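Local coordinates for hypothetical protein PA3008 (Pseudomonas aeruginosa, PDB 1OFU) that probably inhibits cell division in the SOS response to DNA damage by binding FtsZ and so blocking its polymerisation into the Z ring, at residues Leu19-Pro22 with Ile23-Leu27; Gly54-Arg57 with Glu58-Leu61; Ala70-Ala73 with Leu74-Ala78; Ala43-Thr46 with His47-Arg51. One frame throughout, in Å; residues are numbered along the deposited sequence.

Contact 1: Leu19-Pro22 with Ile23-Leu27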
loop_
_atom_site.group_PDB
_atom_site.type_symbol
_atom_site.label_atom_id
_atom_site.label_comp_id
_atom_site.label_asym_id
_atom_site.label_seq_id
_atom_site.Cartn_x
_atom_site.Cartn_y
_atom_site.Cartn_z
ATOM N N LEU D 19 4.724 7.724 6.477
ATOM C CA LEU D 19 3.448 7.993 5.815
ATOM C C LEU D 19 3.646 8.040 4.299
ATOM O O LEU D 19 2.721 7.773 3.537
ATOM C CB LEU D 19 2.855 9.321 6.300
ATOM C CG LEU D 19 2.196 9.313 7.689
ATOM C CD1 LEU D 19 1.883 10.747 8.126
ATOM C CD2 LEU D 19 0.929 8.463 7.651
ATOM N N LEU D 20 4.862 8.374 3.868
ATOM C CA LEU D 20 5.191 8.461 2.447
ATOM C C LEU D 20 5.306 7.081 1.801
ATOM O O LEU D 20 4.815 6.852 0.698
ATOM C CB LEU D 20 6.525 9.203 2.276
ATOM C CG LEU D 20 7.079 9.445 0.870
ATOM C CD1 LEU D 20 6.197 10.430 0.125
ATOM C CD2 LEU D 20 8.499 9.989 0.967
ATOM N N ALA D 21 5.962 6.172 2.514
ATOM C CA ALA D 21 6.222 4.812 2.050
ATOM C C ALA D 21 5.109 4.082 1.296
ATOM O O ALA D 21 5.339 3.559 0.205
ATOM C CB ALA D 21 6.691 3.963 3.225
ATOM N N PRO D 22 3.896 4.018 1.867
ATOM C CA PRO D 22 2.814 3.318 1.168
ATOM C C PRO D 22 2.447 3.888 -0.196
ATOM O O PRO D 22 2.028 3.151 -1.088
ATOM C CB PRO D 22 1.651 3.372 2.171
ATOM C CG PRO D 22 1.972 4.547 3.030
ATOM C CD PRO D 22 3.457 4.472 3.198
ATOM N N ILE D 23 2.622 5.194 -0.367
ATOM C CA ILE D 23 2.297 5.833 -1.635
ATOM C C ILE D 23 3.364 5.508 -2.675
ATOM O O ILE D 23 3.057 5.182 -3.828
ATOM C CB ILE D 23 2.193 7.361 -1.456
ATOM C CG1 ILE D 23 0.996 7.684 -0.559
ATOM C CG2 ILE D 23 2.072 8.040 -2.808
ATOM C CD1 ILE D 23 0.856 9.140 -0.223
ATOM N N LEU D 24 4.624 5.595 -2.262
ATOM C CA LEU D 24 5.732 5.293 -3.156
ATOM C C LEU D 24 5.698 3.814 -3.490
ATOM O O LEU D 24 5.938 3.418 -4.622
ATOM C CB LEU D 24 7.066 5.644 -2.494
ATOM C CG LEU D 24 7.345 7.139 -2.368
ATOM C CD1 LEU D 24 8.780 7.345 -1.893
ATOM C CD2 LEU D 24 7.138 7.811 -3.717
ATOM N N ARG D 25 5.392 3.000 -2.488
ATOM C CA ARG D 25 5.310 1.557 -2.661
ATOM C C ARG D 25 4.221 1.255 -3.698
ATOM O O ARG D 25 4.446 0.535 -4.668
ATOM C CB ARG D 25 4.997 0.929 -1.299
ATOM C CG ARG D 25 4.990 -0.586 -1.216
ATOM C CD ARG D 25 5.340 -1.023 0.213
ATOM N NE ARG D 25 4.577 -0.304 1.235
ATOM C CZ ARG D 25 5.101 0.229 2.341
ATOM N NH1 ARG D 25 4.326 0.864 3.209
ATOM N NH2 ARG D 25 6.402 0.137 2.589
ATOM N N GLU D 26 3.046 1.838 -3.496
ATOM C CA GLU D 26 1.915 1.658 -4.399
ATOM C C GLU D 26 2.275 2.131 -5.807
ATOM O O GLU D 26 2.054 1.426 -6.794
ATOM C CB GLU D 26 0.710 2.452 -3.872
ATOM C CG GLU D 26 -0.519 2.424 -4.772
ATOM C CD GLU D 26 -1.384 1.193 -4.562
ATOM O OE1 GLU D 26 -2.366 1.026 -5.318
ATOM O OE2 GLU D 26 -1.090 0.398 -3.642
ATOM N N LEU D 27 2.827 3.336 -5.901
ATOM C CA LEU D 27 3.220 3.880 -7.194
ATOM C C LEU D 27 4.213 2.975 -7.923
ATOM O O LEU D 27 4.117 2.788 -9.136
ATOM C CB LEU D 27 3.832 5.269 -7.018
ATOM C CG LEU D 27 2.837 6.387 -6.722
ATOM C CD1 LEU D 27 3.589 7.685 -6.493
ATOM C CD2 LEU D 27 1.859 6.519 -7.894
#

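Contact 2: Gly54-Arg57 with Glu58-Leu61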
loop_
_atom_site.group_PDB
_atom_site.type_symbol
_atom_site.label_atom_id
_atom_site.label_comp_id
_atom_site.label_asym_id
_atom_site.label_seq_id
_atom_site.Cartn_x
_atom_site.Cartn_y
_atom_site.Cartn_z
ATOM N N GLY D 54 10.043 -1.383 0.708
ATOM C CA GLY D 54 9.410 -2.395 -0.120
ATOM C C GLY D 54 9.016 -1.983 -1.526
ATOM O O GLY D 54 8.165 -2.630 -2.136
ATOM N N LEU D 55 9.615 -0.925 -2.065
ATOM C CA LEU D 55 9.260 -0.510 -3.417
ATOM C C LEU D 55 9.719 -1.569 -4.420
ATOM O O LEU D 55 10.644 -2.333 -4.149
ATOM C CB LEU D 55 9.915 0.830 -3.782
ATOM C CG LEU D 55 9.841 2.047 -2.853
ATOM C CD1 LEU D 55 10.004 3.299 -3.696
ATOM C CD2 LEU D 55 8.521 2.093 -2.117
ATOM N N ASN D 56 9.063 -1.615 -5.572
ATOM C CA ASN D 56 9.422 -2.568 -6.615
ATOM C C ASN D 56 10.752 -2.105 -7.223
ATOM O O ASN D 56 10.812 -1.143 -7.992
ATOM C CB ASN D 56 8.312 -2.623 -7.672
ATOM C CG ASN D 56 8.566 -3.674 -8.739
ATOM O OD1 ASN D 56 7.681 -3.988 -9.537
ATOM N ND2 ASN D 56 9.778 -4.216 -8.766
ATOM N N ARG D 57 11.817 -2.800 -6.848
ATOM C CA ARG D 57 13.168 -2.483 -7.287
ATOM C C ARG D 57 13.427 -2.556 -8.780
ATOM O O ARG D 57 14.451 -2.075 -9.249
ATOM C CB ARG D 57 14.151 -3.401 -6.573
ATOM C CG ARG D 57 13.961 -3.417 -5.077
ATOM C CD ARG D 57 14.829 -4.463 -4.423
ATOM N NE ARG D 57 14.592 -4.499 -2.989
ATOM C CZ ARG D 57 15.384 -5.113 -2.119
ATOM N NH1 ARG D 57 15.084 -5.091 -0.827
ATOM N NH2 ARG D 57 16.479 -5.740 -2.541
ATOM N N GLU D 58 12.516 -3.152 -9.536
ATOM C CA GLU D 58 12.733 -3.263 -10.973
ATOM C C GLU D 58 11.973 -2.213 -11.760
ATOM O O GLU D 58 12.105 -2.139 -12.980
ATOM C CB GLU D 58 12.314 -4.651 -11.469
ATOM C CG GLU D 58 12.995 -5.813 -10.757
ATOM C CD GLU D 58 14.488 -5.884 -11.033
ATOM O OE1 GLU D 58 15.177 -6.707 -10.391
ATOM O OE2 GLU D 58 14.974 -5.118 -11.895
ATOM N N ARG D 59 11.188 -1.388 -11.075
ATOM C CA ARG D 59 10.386 -0.401 -11.789
ATOM C C ARG D 59 10.609 1.026 -11.334
ATOM O O ARG D 59 9.802 1.910 -11.623
ATOM C CB ARG D 59 8.908 -0.758 -11.646
ATOM C CG ARG D 59 8.612 -2.220 -11.934
ATOM C CD ARG D 59 7.125 -2.421 -12.053
ATOM N NE ARG D 59 6.557 -1.394 -12.921
ATOM C CZ ARG D 59 5.264 -1.106 -12.989
ATOM N NH1 ARG D 59 4.842 -0.152 -13.810
ATOM N NH2 ARG D 59 4.398 -1.771 -12.234
ATOM N N ILE D 60 11.709 1.251 -10.626
ATOM C CA ILE D 60 12.014 2.576 -10.124
ATOM C C ILE D 60 13.315 3.116 -10.683
ATOM O O ILE D 60 14.284 2.385 -10.860
ATOM C CB ILE D 60 12.101 2.563 -8.587
ATOM C CG1 ILE D 60 10.726 2.248 -8.013
ATOM C CG2 ILE D 60 12.622 3.907 -8.060
ATOM C CD1 ILE D 60 10.739 2.034 -6.531
ATOM N N LEU D 61 13.312 4.412 -10.961
ATOM C CA LEU D 61 14.475 5.111 -11.471
ATOM C C LEU D 61 14.632 6.308 -10.544
ATOM O O LEU D 61 13.673 7.052 -10.313
ATOM C CB LEU D 61 14.234 5.569 -12.913
ATOM C CG LEU D 61 15.222 5.055 -13.961
ATOM C CD1 LEU D 61 15.340 3.546 -13.868
ATOM C CD2 LEU D 61 14.761 5.472 -15.344
HETATM O O HOH W 1 15.276 0.301 -8.954
#

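Contact 3: Ala70-Ala73 with Leu74-Ala78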
loop_
_atom_site.group_PDB
_atom_site.type_symbol
_atom_site.label_atom_id
_atom_site.label_comp_id
_atom_site.label_asym_id
_atom_site.label_seq_id
_atom_site.Cartn_x
_atom_site.Cartn_y
_atom_site.Cartn_z
ATOM N N ALA D 70 17.680 22.832 -11.289
ATOM C CA ALA D 70 18.061 21.673 -12.095
ATOM C C ALA D 70 17.036 20.549 -11.944
ATOM O O ALA D 70 16.689 19.870 -12.911
ATOM C CB ALA D 70 19.445 21.180 -11.685
ATOM N N ALA D 71 16.550 20.355 -10.726
ATOM C CA ALA D 71 15.559 19.317 -10.474
ATOM C C ALA D 71 14.273 19.635 -11.233
ATOM O O ALA D 71 13.605 18.738 -11.744
ATOM C CB ALA D 71 15.284 19.213 -8.979
ATOM N N LEU D 72 13.937 20.918 -11.312
ATOM C CA LEU D 72 12.727 21.355 -12.006
ATOM C C LEU D 72 12.834 21.050 -13.500
ATOM O O LEU D 72 11.895 20.535 -14.111
ATOM C CB LEU D 72 12.516 22.860 -11.807
ATOM C CG LEU D 72 11.102 23.439 -11.934
ATOM C CD1 LEU D 72 11.224 24.922 -12.239
ATOM C CD2 LEU D 72 10.314 22.752 -13.028
ATOM N N ALA D 73 13.982 21.375 -14.089
ATOM C CA ALA D 73 14.181 21.118 -15.511
ATOM C C ALA D 73 14.234 19.614 -15.753
ATOM O O ALA D 73 13.667 19.114 -16.725
ATOM C CB ALA D 73 15.473 21.781 -15.994
ATOM N N LEU D 74 14.911 18.890 -14.864
ATOM C CA LEU D 74 15.009 17.441 -15.013
ATOM C C LEU D 74 13.624 16.805 -14.878
ATOM O O LEU D 74 13.303 15.861 -15.596
ATOM C CB LEU D 74 15.955 16.849 -13.961
ATOM C CG LEU D 74 16.746 15.605 -14.397
ATOM C CD1 LEU D 74 17.454 15.004 -13.197
ATOM C CD2 LEU D 74 15.825 14.578 -15.020
ATOM N N SER D 75 12.802 17.322 -13.962
ATOM C CA SER D 75 11.454 16.783 -13.765
ATOM C C SER D 75 10.597 16.937 -15.019
ATOM O O SER D 75 9.948 15.988 -15.458
ATOM C CB SER D 75 10.759 17.472 -12.587
ATOM O OG SER D 75 11.443 17.234 -11.368
ATOM N N CYS D 76 10.596 18.135 -15.597
ATOM C CA CYS D 76 9.802 18.389 -16.795
ATOM C C CYS D 76 10.271 17.513 -17.947
ATOM O O CYS D 76 9.464 17.013 -18.727
ATOM C CB CYS D 76 9.903 19.859 -17.201
ATOM S SG CYS D 76 9.259 21.030 -15.976
ATOM N N GLU D 77 11.582 17.321 -18.037
ATOM C CA GLU D 77 12.158 16.513 -19.100
ATOM C C GLU D 77 11.711 15.057 -19.008
ATOM O O GLU D 77 11.270 14.473 -19.999
ATOM C CB GLU D 77 13.684 16.603 -19.051
ATOM C CG GLU D 77 14.342 16.309 -20.376
ATOM C CD GLU D 77 13.853 17.233 -21.477
ATOM O OE1 GLU D 77 14.033 18.461 -21.341
ATOM O OE2 GLU D 77 13.285 16.734 -22.475
ATOM N N ALA D 78 11.826 14.473 -17.816
ATOM C CA ALA D 78 11.426 13.085 -17.600
ATOM C C ALA D 78 9.933 12.901 -17.876
ATOM O O ALA D 78 9.505 11.853 -18.360
ATOM C CB ALA D 78 11.761 12.662 -16.166
#

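Contact 4: Ala43-Thr46 with His47-Arg51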
loop_
_atom_site.group_PDB
_atom_site.type_symbol
_atom_site.label_atom_id
_atom_site.label_comp_id
_atom_site.label_asym_id
_atom_site.label_seq_id
_atom_site.Cartn_x
_atom_site.Cartn_y
_atom_site.Cartn_z
ATOM N N ALA D 43 18.012 13.634 0.975
ATOM C CA ALA D 43 19.054 12.703 1.399
ATOM C C ALA D 43 18.491 11.550 2.206
ATOM O O ALA D 43 19.040 10.452 2.206
ATOM C CB ALA D 43 20.113 13.447 2.213
ATOM N N SER D 44 17.391 11.808 2.897
ATOM C CA SER D 44 16.738 10.790 3.702
ATOM C C SER D 44 16.338 9.568 2.863
ATOM O O SER D 44 16.434 8.434 3.330
ATOM C CB SER D 44 15.497 11.388 4.374
ATOM O OG SER D 44 14.989 10.509 5.355
ATOM N N LEU D 45 15.876 9.795 1.635
ATOM C CA LEU D 45 15.475 8.682 0.776
ATOM C C LEU D 45 16.663 8.013 0.102
ATOM O O LEU D 45 16.887 8.182 -1.092
ATOM C CB LEU D 45 14.488 9.141 -0.303
ATOM C CG LEU D 45 13.027 9.293 0.110
ATOM C CD1 LEU D 45 12.868 10.496 1.026
ATOM C CD2 LEU D 45 12.174 9.449 -1.137
ATOM N N THR D 46 17.418 7.250 0.879
ATOM C CA THR D 46 18.577 6.540 0.358
ATOM C C THR D 46 18.070 5.312 -0.373
ATOM O O THR D 46 16.907 4.926 -0.226
ATOM C CB THR D 46 19.483 6.055 1.494
ATOM O OG1 THR D 46 18.746 5.145 2.323
ATOM C CG2 THR D 46 19.963 7.230 2.341
ATOM N N HIS D 47 18.942 4.695 -1.159
ATOM C CA HIS D 47 18.561 3.497 -1.879
ATOM C C HIS D 47 18.151 2.424 -0.878
ATOM O O HIS D 47 17.286 1.596 -1.164
ATOM C CB HIS D 47 19.722 3.003 -2.749
ATOM C CG HIS D 47 19.891 3.773 -4.023
ATOM N ND1 HIS D 47 20.255 3.174 -5.210
ATOM C CD2 HIS D 47 19.750 5.092 -4.294
ATOM C CE1 HIS D 47 20.331 4.091 -6.158
ATOM N NE2 HIS D 47 20.031 5.263 -5.629
ATOM N N GLU D 48 18.765 2.446 0.301
ATOM C CA GLU D 48 18.442 1.468 1.332
ATOM C C GLU D 48 17.050 1.685 1.905
ATOM O O GLU D 48 16.307 0.730 2.127
ATOM C CB GLU D 48 19.472 1.510 2.461
ATOM C CG GLU D 48 20.340 0.265 2.507
ATOM C CD GLU D 48 19.517 -1.019 2.469
ATOM O OE1 GLU D 48 18.724 -1.251 3.407
ATOM O OE2 GLU D 48 19.659 -1.796 1.499
ATOM N N TRP D 49 16.695 2.941 2.148
ATOM C CA TRP D 49 15.375 3.239 2.683
ATOM C C TRP D 49 14.326 2.786 1.676
ATOM O O TRP D 49 13.328 2.173 2.045
ATOM C CB TRP D 49 15.206 4.743 2.934
ATOM C CG TRP D 49 13.858 5.087 3.524
ATOM C CD1 TRP D 49 13.524 5.107 4.848
ATOM C CD2 TRP D 49 12.654 5.398 2.804
ATOM N NE1 TRP D 49 12.190 5.410 5.000
ATOM C CE2 TRP D 49 11.633 5.594 3.762
ATOM C CE3 TRP D 49 12.341 5.526 1.444
ATOM C CZ2 TRP D 49 10.316 5.915 3.403
ATOM C CZ3 TRP D 49 11.027 5.846 1.086
ATOM C CH2 TRP D 49 10.033 6.037 2.065
ATOM N N LEU D 50 14.560 3.094 0.405
ATOM C CA LEU D 50 13.629 2.745 -0.666
ATOM C C LEU D 50 13.419 1.244 -0.786
ATOM O O LEU D 50 12.302 0.779 -1.049
ATOM C CB LEU D 50 14.126 3.320 -1.997
ATOM C CG LEU D 50 14.037 4.846 -2.080
ATOM C CD1 LEU D 50 14.770 5.353 -3.310
ATOM C CD2 LEU D 50 12.572 5.266 -2.111
ATOM N N ARG D 51 14.494 0.483 -0.604
ATOM C CA ARG D 51 14.391 -0.966 -0.667
ATOM C C ARG D 51 13.649 -1.467 0.568
ATOM O O ARG D 51 12.802 -2.354 0.466
ATOM C CB ARG D 51 15.780 -1.610 -0.745
ATOM C CG ARG D 51 16.483 -1.410 -2.088
ATOM C CD ARG D 51 17.586 -2.440 -2.296
ATOM N NE ARG D 51 18.757 -2.210 -1.455
ATOM C CZ ARG D 51 19.630 -1.224 -1.638
ATOM N NH1 ARG D 51 20.669 -1.092 -0.822
ATOM N NH2 ARG D 51 19.468 -0.369 -2.638
#

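Contact 1: Leu19-Pro22 with Ile23-Leu27
Pro22 and Ala21 meet Arg25, one turn further on, where helix 13-28 is kinked at the proline. Having no N-H, Pro22 cannot bond back to the preceding turn, yet its carbonyl serves the next one: Pro22 O accepts from Glu26 N at 2.9 Å. Ala21 O receives Arg25 N at 2.8 Å, close to the line of its C=O bond. Leu20 O takes two donors, Leu24 N at 3.2 Å, straight and in the carbonyl plane, and Ile23 N at 2.9 Å, bent to 134° and lying above that plane.

Arg25 starts with CG anti to its backbone N (chi1 -175°) and bends at chi3, which folds the guanidinium back along the helix. One face then lies over the backbone, with Ala21 O above its centre; NH1 comes within 3.5 Å of Pro22 N, and NH2 within 3.9 Å of Ala21 CB. The methyl of Ala21 and the compact proline ring leave room for this flat cation. Its charge is met from outside: NH2 bonds Ala53 O, and NH1 forms a salt bridge with Glu26 of the second subunit. On another side of the helix, Leu24 CD1 lies 3.9 Å from Leu20 CG, branched apolar chains suited to a buried surface.

Leu20 and Ile23 pack on strand 4-10, Leu20 also reaches strand 112-118, and Leu24 meets Trp49 of helix 47-52. Ile23 touches its counterpart in the second subunit, so the helix joins sheet, neighbouring helix and subunit interface.

Contact 2: Gly54-Arg57 with Glu58-Leu61
The backbone of Asn56-Arg59 makes a type I beta turn, closed by Arg59 N donating to Asn56 O at 3.1 Å in a nearly straight bond (167°) that approaches from above the carbonyl plane. A water bridges the turn to the strand, donating to Arg57 O at 2.5 Å and Ile60 O at 3.0 Å. Gly54, ending a Schellman motif at the close of the preceding helix, adopts a positive phi that glycine accepts readily.

Asn56 turns its short amide across the turn, over the start of the Arg59 chain; amide and guanidinium planes stand 86° apart. Arg59 bends at chi3, and its guanidinium is held by the carbonyls of Glu30 and Arg34, two acceptors that suit an arginine. Ile60 lays CG1 3.4 Å from Asn56 O, and its apolar chain packs on Leu36 and Ser28. Glu58 OE2 bonds an aromatic side chain of the chain of another protein, in keeping with an FtsZ-binding region that includes Arg57-Leu61.

The turn joins helix 47-52 to strand 60-63, outermost of this chain's sheet: Leu55 packs on helices 13-28 and 47-52, while Ile60 and Leu61 lie against strand 35-39.

Contact 3: Ala70-Ala73 with Leu74-Ala78
Ser75 and Ala71 meet one turn apart on helix 68-80, an alpha helix packed on the parallel sheet of this alpha/beta fold. The backbone supplies a regular ladder of i to i+4 bonds: Leu74 N to Ala70 O at 2.8 Å, Cys76 N to Leu72 O at 3.1 Å, and Glu77 N to Ala73 O at 3.0 Å.

Apolar packing involves small and large side chains. Ala70, Ala71 and Ala73 keep this turn slender, and buried Ala71 touches Ala40, Ala65 and Leu91. Leu72 swings its CD2 branch along the helix to Cys76 SG, 3.6 Å away, while Cys76 also lies against Leu102 and Ala105 of helix 96-109. Leu74 leads away from residues 70-73 and, like Ser75 and Ala78, packs on Ile39 of strand 35-39.

Among the polar side chains, the acidic Glu77, at a partly exposed place, pairs with Arg80 just beyond the contact, close to the FtsZ-binding region that begins at Ala78. Ser75 is a buried hydroxyl, short enough to be satisfied on its own helix. With OG beside the backbone N (chi1 -63°), the hydroxyl folds back and donates to Ala71 O; OG also bonds Ser89 OG on strand 84-89. Ala71 O thus carries two donors from opposite faces of its plane, Ser75 N at 2.8 Å and Ser75 OG at 2.7 Å.

Contact 4: Ala43-Thr46 with His47-Arg51
Thr46 caps the N-terminus of helix 47-52 by holding Trp49 N with its side-chain oxygen. The torsion that makes this possible sets OG1 between the backbone N and the carbonyl carbon (chi1 61°), aimed into the first turn, where it accepts from Trp49 N at 3.0 Å with an angle of 159°. The methyl CG2 is thereby turned to the side of the backbone N. Threonine suits an N-cap because its oxygen sits just one bond beyond CB, near enough to reach an N-H of the first turn, where the helix has no preceding turn to supply the usual carbonyl. Thr46 O starts the regular pattern, accepting from Leu50 N at 3.0 Å in a nearly straight bond.

Trp49 sends CG anti to its backbone N (chi1 -178°), carrying the indole back alongside Leu45; the two side chains point the same way, and Leu45 CG lies 4.1 Å from both CE3 and CZ3. Leu45, at the centre of an inverse gamma turn, also brings CD2 to 4.3 Å from Leu50 CD2. Leu50 lays CG 3.4 Å from Thr46 O and meets the indole at its edge. Leu45 packs on Leu24 of helix 13-28. Farther round, Glu48 bends at chi2 so that OE2 reaches Arg51 NH1 at 2.6 Å in a salt bridge whose hydrogen bond is weak in angle; OE1 pairs with Arg52.

The chemistry is divided among the residues: a hydroxyl ties off the helix start, leucines and indole join it to the fold, and the acid in the first turn would probably meet the helix dipole favourably.

Contacts 1, 3 and 4 all concern helices, whereas contact 2 is a turn leading into the outermost strand of this chain's sheet. Contact 1 is the most buried and meets a second copy of this protein; the others are partly buried, contacts 2 and 4 touching the chain of another protein and contact 3 barely doing so. Contacts 1, 2 and 4 form one neighbourhood: Leu55 CD2 of contact 2 rests 3.3 Å from Arg25 N of contact 1, and Leu45 CD2 of contact 4 lies 4.1 Å from Leu24 CD1. Contact 3 stands apart, about 22 Å from contact 1 between centres. Their polar chemistry differs accordingly: a subunit-bridging arginine, a water-bridged turn, a serine bonded back to its own helix and a capping threonine.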